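Local structure of phosphate transporter (Thermotoga maritima MSB8, 6L85) at residues Ala42-Phe47 and Thr246-Ser251; Ala331-Leu336 and Thr347-Gly352. The protein imports phosphate across the cell membrane in a sodium-dependent manner, as a bacterial relative of the human SLC20 transporters. One frame throughout, in Å; residues are numbered along the deposited sequence.

Contact 1: Ala42-Phe47 and Thr246-Ser251. With NA (sodium ion), chain S.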
ATOM      1  N   ALA B  42     -11.854  12.062   6.952  1.00 37.76           N
ATOM      2  CA  ALA B  42     -10.630  12.493   7.618  1.00 40.95           C
ATOM      3  C   ALA B  42      -9.699  11.312   7.898  1.00 40.70           C
ATOM      4  O   ALA B  42      -8.490  11.406   7.667  1.00 39.34           O
ATOM      5  CB  ALA B  42     -10.972  13.246   8.903  1.00 37.48           C
ATOM      6  N   LEU B  43     -10.240  10.185   8.383  1.00 42.18           N
ATOM      7  CA  LEU B  43      -9.369   9.043   8.705  1.00 40.81           C
ATOM      8  C   LEU B  43      -8.722   8.451   7.449  1.00 37.79           C
ATOM      9  O   LEU B  43      -7.501   8.143   7.422  1.00 37.59           O
ATOM     10  CB  LEU B  43     -10.170   7.977   9.460  1.00 40.20           C
ATOM     11  CG  LEU B  43     -10.689   8.424  10.830  1.00 45.24           C
ATOM     12  CD1 LEU B  43     -11.729   7.434  11.434  1.00 41.07           C
ATOM     13  CD2 LEU B  43      -9.541   8.673  11.794  1.00 39.06           C
ATOM     14  N   ILE B  44      -9.526   8.293   6.393  1.00 32.25           N
ATOM     15  CA  ILE B  44      -8.991   7.816   5.123  1.00 39.30           C
ATOM     16  C   ILE B  44      -7.887   8.745   4.633  1.00 37.90           C
ATOM     17  O   ILE B  44      -6.788   8.294   4.263  1.00 37.76           O
ATOM     18  CB  ILE B  44     -10.108   7.686   4.071  1.00 41.56           C
ATOM     19  CG1 ILE B  44     -11.238   6.795   4.571  1.00 45.53           C
ATOM     20  CG2 ILE B  44      -9.543   7.141   2.768  1.00 43.05           C
ATOM     21  CD1 ILE B  44     -12.387   6.686   3.598  1.00 43.51           C
ATOM     22  N   ALA B  45      -8.163  10.059   4.620  1.00 40.29           N
ATOM     23  CA  ALA B  45      -7.179  11.014   4.111  1.00 37.96           C
ATOM     24  C   ALA B  45      -5.913  10.965   4.937  1.00 37.87           C
ATOM     25  O   ALA B  45      -4.817  11.100   4.398  1.00 38.99           O
ATOM     26  CB  ALA B  45      -7.747  12.431   4.107  1.00 35.92           C
ATOM     27  N   MET B  46      -6.046  10.776   6.254  1.00 37.66           N
ATOM     28  CA  MET B  46      -4.876  10.669   7.116  1.00 43.64           C
ATOM     29  C   MET B  46      -3.925   9.608   6.604  1.00 41.71           C
ATOM     30  O   MET B  46      -2.708   9.821   6.543  1.00 40.63           O
ATOM     31  CB  MET B  46      -5.298  10.331   8.542  1.00 37.71           C
ATOM     32  CG  MET B  46      -5.748  11.527   9.331  1.00 43.65           C
ATOM     33  SD  MET B  46      -6.061  11.041  11.031  1.00 44.15           S
ATOM     34  CE  MET B  46      -4.461  11.354  11.772  1.00 35.04           C
ATOM     35  N   PHE B  47      -4.468   8.448   6.239  1.00 38.99           N
ATOM     36  CA  PHE B  47      -3.566   7.402   5.759  1.00 40.29           C
ATOM     37  C   PHE B  47      -3.033   7.706   4.354  1.00 36.16           C
ATOM     38  O   PHE B  47      -1.837   7.528   4.086  1.00 34.57           O
ATOM     39  CB  PHE B  47      -4.249   6.033   5.804  1.00 43.49           C
ATOM     40  CG  PHE B  47      -3.291   4.921   6.075  1.00 52.27           C
ATOM     41  CD1 PHE B  47      -2.536   4.367   5.043  1.00 55.53           C
ATOM     42  CD2 PHE B  47      -3.090   4.463   7.372  1.00 53.26           C
ATOM     43  CE1 PHE B  47      -1.619   3.350   5.297  1.00 58.41           C
ATOM     44  CE2 PHE B  47      -2.186   3.454   7.633  1.00 53.84           C
ATOM     45  CZ  PHE B  47      -1.442   2.896   6.592  1.00 58.18           C
ATOM     46  N   THR B 246     -11.575   7.140  -5.801  1.00 37.05           N
ATOM     47  CA  THR B 246     -10.981   8.248  -6.533  1.00 39.32           C
ATOM     48  C   THR B 246     -10.640   9.417  -5.589  1.00 36.96           C
ATOM     49  O   THR B 246      -9.652  10.137  -5.809  1.00 37.71           O
ATOM     50  CB  THR B 246     -11.932   8.592  -7.695  1.00 42.20           C
ATOM     51  OG1 THR B 246     -11.191   9.174  -8.758  1.00 55.93           O
ATOM     52  CG2 THR B 246     -13.064   9.498  -7.265  1.00 40.34           C
ATOM     53  N   SER B 247     -11.365   9.554  -4.472  1.00 36.07           N
ATOM     54  CA  SER B 247     -10.959  10.530  -3.462  1.00 40.14           C
ATOM     55  C   SER B 247      -9.640  10.128  -2.799  1.00 42.79           C
ATOM     56  O   SER B 247      -8.799  10.991  -2.490  1.00 40.04           O
ATOM     57  CB  SER B 247     -12.055  10.681  -2.410  1.00 41.38           C
ATOM     58  OG  SER B 247     -12.959  11.703  -2.774  1.00 47.75           O
ATOM     59  N   CYS B 248      -9.454   8.823  -2.556  1.00 36.79           N
ATOM     60  CA  CYS B 248      -8.170   8.343  -2.040  1.00 37.04           C
ATOM     61  C   CYS B 248      -7.043   8.677  -3.004  1.00 34.88           C
ATOM     62  O   CYS B 248      -5.934   9.048  -2.591  1.00 34.12           O
ATOM     63  CB  CYS B 248      -8.197   6.822  -1.829  1.00 36.45           C
ATOM     64  SG  CYS B 248      -9.340   6.201  -0.600  1.00 42.69           S
ATOM     65  N   TYR B 249      -7.295   8.458  -4.291  1.00 33.41           N
ATOM     66  CA  TYR B 249      -6.320   8.776  -5.328  1.00 37.78           C
ATOM     67  C   TYR B 249      -5.911  10.252  -5.244  1.00 38.17           C
ATOM     68  O   TYR B 249      -4.710  10.587  -5.272  1.00 38.92           O
ATOM     69  CB  TYR B 249      -6.934   8.411  -6.684  1.00 36.34           C
ATOM     70  CG  TYR B 249      -6.056   8.546  -7.914  1.00 41.14           C
ATOM     71  CD1 TYR B 249      -4.673   8.415  -7.850  1.00 37.31           C
ATOM     72  CD2 TYR B 249      -6.632   8.798  -9.155  1.00 41.15           C
ATOM     73  CE1 TYR B 249      -3.893   8.529  -8.993  1.00 36.94           C
ATOM     74  CE2 TYR B 249      -5.864   8.930 -10.300  1.00 42.26           C
ATOM     75  CZ  TYR B 249      -4.489   8.787 -10.214  1.00 44.26           C
ATOM     76  OH  TYR B 249      -3.727   8.914 -11.361  1.00 47.11           O
ATOM     77  N   VAL B 250      -6.893  11.145  -5.045  1.00 33.70           N
ATOM     78  CA  VAL B 250      -6.530  12.560  -4.918  1.00 39.56           C
ATOM     79  C   VAL B 250      -5.701  12.800  -3.659  1.00 33.73           C
ATOM     80  O   VAL B 250      -4.716  13.540  -3.696  1.00 35.83           O
ATOM     81  CB  VAL B 250      -7.763  13.490  -4.955  1.00 41.97           C
ATOM     82  CG1 VAL B 250      -7.314  14.953  -4.908  1.00 36.89           C
ATOM     83  CG2 VAL B 250      -8.566  13.273  -6.204  1.00 37.67           C
ATOM     84  N   SER B 251      -6.096  12.199  -2.533  1.00 33.39           N
ATOM     85  CA  SER B 251      -5.370  12.347  -1.266  1.00 34.76           C
ATOM     86  C   SER B 251      -3.901  11.957  -1.390  1.00 33.34           C
ATOM     87  O   SER B 251      -3.008  12.640  -0.870  1.00 32.42           O
ATOM     88  CB  SER B 251      -6.016  11.467  -0.201  1.00 37.96           C
ATOM     89  OG  SER B 251      -6.954  12.193   0.544  1.00 48.86           O
TER
HETATM   90 NA    NA S 504     -14.644  11.400  -4.478  1.00 51.35          NA
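Ile44 and Cys248 supply the apolar half of a helix-helix contact in which one branch methyl meets a thiol and an alanine faces a serine. The branch methyl CG2 of Ile44 does the touching, lying 3.5 Å from SG of Cys248. It extends from CB on the side opposite the backbone N, while CG1, with chi1 at -55°, lies beside that N, so CG2 is the branch that meets the sulfur.

A second close approach involves Ala45 and Ser251. CB of Ala45 sits 3.7 Å from OG of Ser251, and the two CA atoms of this pair are 5.8 Å apart; the short side chains let the backbones come this near. The meeting is plain packing: the hydroxyl of Ser251 finds its hydrogen-bonding partner in the Ser26 hydroxyl of helix 2-32, so this buried polar group is satisfied with no hydrogen bond to residues 42-47.

Metal binding takes place one turn earlier along helix 231-258. OG of Ser247 binds a sodium ion at 2.4 Å. The same hydroxyl is hydrogen-bonded to the carbonyl oxygen of Ser26. Thr29, Gln243 and Asp327 bind the same ion, which ties helix 231-258 to helices 2-32 and 320-339. Helix 38-56 thus packs against helix 231-258 through Ile44-Cys248 and Ala45-Ser251, beside the sodium site of Ser247 in a phosphate transporter family protein.

Contact 2: Ala331-Leu336 and Thr347-Gly352. With NA (sodium ion), chain Q; PO4 (phosphate ion), chain P.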
ATOM      1  N   ALA B 331      -6.204  14.118  -9.607  1.00 40.78           N
ATOM      2  CA  ALA B 331      -5.124  13.287  -9.096  1.00 40.50           C
ATOM      3  C   ALA B 331      -4.113  12.987 -10.184  1.00 39.47           C
ATOM      4  O   ALA B 331      -2.900  13.031  -9.934  1.00 36.47           O
ATOM      5  CB  ALA B 331      -5.687  11.992  -8.511  1.00 37.31           C
ATOM      6  N   THR B 332      -4.592  12.687 -11.392  1.00 36.52           N
ATOM      7  CA  THR B 332      -3.688  12.466 -12.521  1.00 42.67           C
ATOM      8  C   THR B 332      -2.835  13.697 -12.805  1.00 42.94           C
ATOM      9  O   THR B 332      -1.606  13.596 -12.938  1.00 40.64           O
ATOM     10  CB  THR B 332      -4.495  12.095 -13.762  1.00 44.91           C
ATOM     11  OG1 THR B 332      -5.376  11.015 -13.433  1.00 38.25           O
ATOM     12  CG2 THR B 332      -3.556  11.695 -14.912  1.00 41.49           C
ATOM     13  N   THR B 333      -3.470  14.871 -12.915  1.00 38.77           N
ATOM     14  CA  THR B 333      -2.707  16.089 -13.151  1.00 41.52           C
ATOM     15  C   THR B 333      -1.630  16.274 -12.087  1.00 39.47           C
ATOM     16  O   THR B 333      -0.465  16.570 -12.400  1.00 39.76           O
ATOM     17  CB  THR B 333      -3.652  17.295 -13.176  1.00 42.53           C
ATOM     18  OG1 THR B 333      -4.674  17.072 -14.152  1.00 39.49           O
ATOM     19  CG2 THR B 333      -2.892  18.581 -13.524  1.00 37.90           C
ATOM     20  N   VAL B 334      -2.008  16.079 -10.821  1.00 37.32           N
ATOM     21  CA  VAL B 334      -1.125  16.409  -9.710  1.00 37.36           C
ATOM     22  C   VAL B 334       0.026  15.408  -9.632  1.00 35.65           C
ATOM     23  O   VAL B 334       1.171  15.787  -9.389  1.00 37.10           O
ATOM     24  CB  VAL B 334      -1.941  16.481  -8.400  1.00 41.46           C
ATOM     25  CG1 VAL B 334      -1.018  16.471  -7.157  1.00 30.06           C
ATOM     26  CG2 VAL B 334      -2.850  17.725  -8.397  1.00 34.03           C
ATOM     27  N   LEU B 335      -0.258  14.123  -9.879  1.00 37.43           N
ATOM     28  CA  LEU B 335       0.781  13.097  -9.880  1.00 41.73           C
ATOM     29  C   LEU B 335       1.768  13.319 -11.013  1.00 43.08           C
ATOM     30  O   LEU B 335       2.979  13.141 -10.833  1.00 42.96           O
ATOM     31  CB  LEU B 335       0.158  11.701  -9.998  1.00 37.64           C
ATOM     32  CG  LEU B 335       0.060  10.795  -8.774  1.00 44.49           C
ATOM     33  CD1 LEU B 335      -0.295   9.372  -9.173  1.00 40.31           C
ATOM     34  CD2 LEU B 335       1.333  10.814  -7.920  1.00 46.12           C
ATOM     35  N   LEU B 336       1.277  13.676 -12.203  1.00 39.65           N
ATOM     36  CA  LEU B 336       2.222  13.898 -13.291  1.00 45.30           C
ATOM     37  C   LEU B 336       3.091  15.121 -13.006  1.00 41.75           C
ATOM     38  O   LEU B 336       4.314  15.083 -13.203  1.00 46.16           O
ATOM     39  CB  LEU B 336       1.479  14.013 -14.622  1.00 48.10           C
ATOM     40  CG  LEU B 336       0.777  12.714 -15.059  1.00 51.61           C
ATOM     41  CD1 LEU B 336      -0.315  12.980 -16.122  1.00 44.11           C
ATOM     42  CD2 LEU B 336       1.771  11.649 -15.545  1.00 48.41           C
ATOM     43  N   THR B 347      -5.595  22.924  -5.071  1.00 33.06           N
ATOM     44  CA  THR B 347      -6.827  23.711  -5.010  1.00 35.75           C
ATOM     45  C   THR B 347      -7.257  24.207  -6.396  1.00 37.59           C
ATOM     46  O   THR B 347      -8.401  23.982  -6.831  1.00 37.89           O
ATOM     47  CB  THR B 347      -6.605  24.891  -4.069  1.00 39.62           C
ATOM     48  OG1 THR B 347      -5.961  24.433  -2.866  1.00 33.95           O
ATOM     49  CG2 THR B 347      -7.912  25.572  -3.745  1.00 42.61           C
ATOM     50  N   HIS B 348      -6.334  24.871  -7.114  1.00 35.04           N
ATOM     51  CA  HIS B 348      -6.663  25.425  -8.429  1.00 34.78           C
ATOM     52  C   HIS B 348      -6.907  24.330  -9.440  1.00 37.90           C
ATOM     53  O   HIS B 348      -7.750  24.495 -10.334  1.00 41.09           O
ATOM     54  CB  HIS B 348      -5.550  26.353  -8.920  1.00 34.58           C
ATOM     55  CG  HIS B 348      -5.254  27.467  -7.970  1.00 35.90           C
ATOM     56  ND1 HIS B 348      -4.101  28.213  -8.034  1.00 41.97           N
ATOM     57  CD2 HIS B 348      -5.944  27.932  -6.901  1.00 38.25           C
ATOM     58  CE1 HIS B 348      -4.095  29.097  -7.053  1.00 37.55           C
ATOM     59  NE2 HIS B 348      -5.201  28.949  -6.349  1.00 42.62           N
ATOM     60  N   VAL B 349      -6.205  23.201  -9.307  1.00 38.40           N
ATOM     61  CA  VAL B 349      -6.460  22.086 -10.216  1.00 39.67           C
ATOM     62  C   VAL B 349      -7.849  21.512  -9.976  1.00 39.00           C
ATOM     63  O   VAL B 349      -8.545  21.141 -10.925  1.00 41.11           O
ATOM     64  CB  VAL B 349      -5.375  21.003 -10.090  1.00 38.10           C
ATOM     65  CG1 VAL B 349      -5.790  19.747 -10.843  1.00 30.57           C
ATOM     66  CG2 VAL B 349      -4.032  21.537 -10.625  1.00 41.40           C
ATOM     67  N   VAL B 350      -8.283  21.424  -8.713  1.00 36.95           N
ATOM     68  CA  VAL B 350      -9.619  20.895  -8.467  1.00 41.11           C
ATOM     69  C   VAL B 350     -10.652  21.829  -9.077  1.00 43.49           C
ATOM     70  O   VAL B 350     -11.605  21.391  -9.730  1.00 41.89           O
ATOM     71  CB  VAL B 350      -9.881  20.691  -6.960  1.00 40.81           C
ATOM     72  CG1 VAL B 350     -11.286  20.186  -6.775  1.00 48.27           C
ATOM     73  CG2 VAL B 350      -8.973  19.677  -6.387  1.00 47.65           C
ATOM     74  N   VAL B 351     -10.482  23.133  -8.838  1.00 41.09           N
ATOM     75  CA  VAL B 351     -11.372  24.132  -9.424  1.00 40.52           C
ATOM     76  C   VAL B 351     -11.425  23.970 -10.942  1.00 45.52           C
ATOM     77  O   VAL B 351     -12.501  23.975 -11.550  1.00 47.98           O
ATOM     78  CB  VAL B 351     -10.917  25.545  -9.022  1.00 45.18           C
ATOM     79  CG1 VAL B 351     -11.523  26.594  -9.966  1.00 51.27           C
ATOM     80  CG2 VAL B 351     -11.283  25.815  -7.576  1.00 43.75           C
ATOM     81  N   GLY B 352     -10.262  23.811 -11.573  1.00 40.65           N
ATOM     82  CA  GLY B 352     -10.240  23.576 -13.006  1.00 43.78           C
ATOM     83  C   GLY B 352     -11.025  22.342 -13.411  1.00 46.98           C
ATOM     84  O   GLY B 352     -11.799  22.372 -14.368  1.00 49.81           O
TER
HETATM   85 NA    NA Q 502      -6.111  24.797  -0.490  1.00 38.80          NA
HETATM   86  P   PO4 P 501      -2.233  23.745  -2.722  1.00 34.28           P
HETATM   87  O1  PO4 P 501      -3.522  24.230  -3.382  1.00 37.25           O
HETATM   88  O2  PO4 P 501      -1.027  24.554  -3.152  1.00 38.50           O
HETATM   89  O3  PO4 P 501      -2.021  22.289  -3.125  1.00 35.80           O
HETATM   90  O4  PO4 P 501      -2.322  23.895  -1.212  1.00 33.19           O
HETATM   91  O   HOH W   1      -8.304  23.904  -0.242  1.00 37.30           O
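Val349 meets Thr333 and Val334 chiefly through its methyl CG1, in a small apolar cluster between the two helix segments. CG1 of Val349 lies 4.0 Å from CB of Thr333 and 4.3 Å from CG2 of Val334. With chi1 at 170°, this methyl extends opposite the backbone N and reaches the facing helix, where the side chains of Val349 and Thr333 cross obliquely.

Around this first shell, Thr333 turns its hydroxyl back to the carbonyl oxygen of Ser329 on its own helix and presents carbon to the valine, while helix 129-162 packs on both of these side chains.

Farther out, near the start of helix 346-357, Thr347 holds two ions. Its backbone N donates a nearly straight hydrogen bond of 3.0 Å to O1 of a phosphate, and its OG1 donates a short hydrogen bond of 2.5 Å to the same O1. That OG1 also binds a sodium ion at 2.4 Å, with the side-chain oxygens of Asn21 and Asp22, the carbonyl O of Val104 and a water completing the shell. The positive end of the helix dipole probably helps to hold the anion. Hydroxyls of Ser105, Thr106, Thr107, Ser345 and Thr346 grip the phosphate too, giving a phosphate site at a helix N terminus that shares OG1 of Thr347 with a sodium site, consistent with a sodium-dependent phosphate transporter.

Followed from the N terminus, the chain passes through helix 38-56 and runs almost 200 mostly helical residues before helix 231-258 returns to close contact 1. Contact 2 opens only afterwards and spans just ten residues, joining helix 320-339 to helix 346-357 across a short connection. The two are therefore in series, one long-range and one local, and neither nests in nor crosses the other. Their centres lie about 15 Å apart, yet they meet directly: the ring of Tyr249 packs on Ala331 and Leu335. Helix 231-258 thus joins helix 38-56 to helix 320-339, which in turn packs on helix 346-357, and each contact has a sodium-binding residue within its segments.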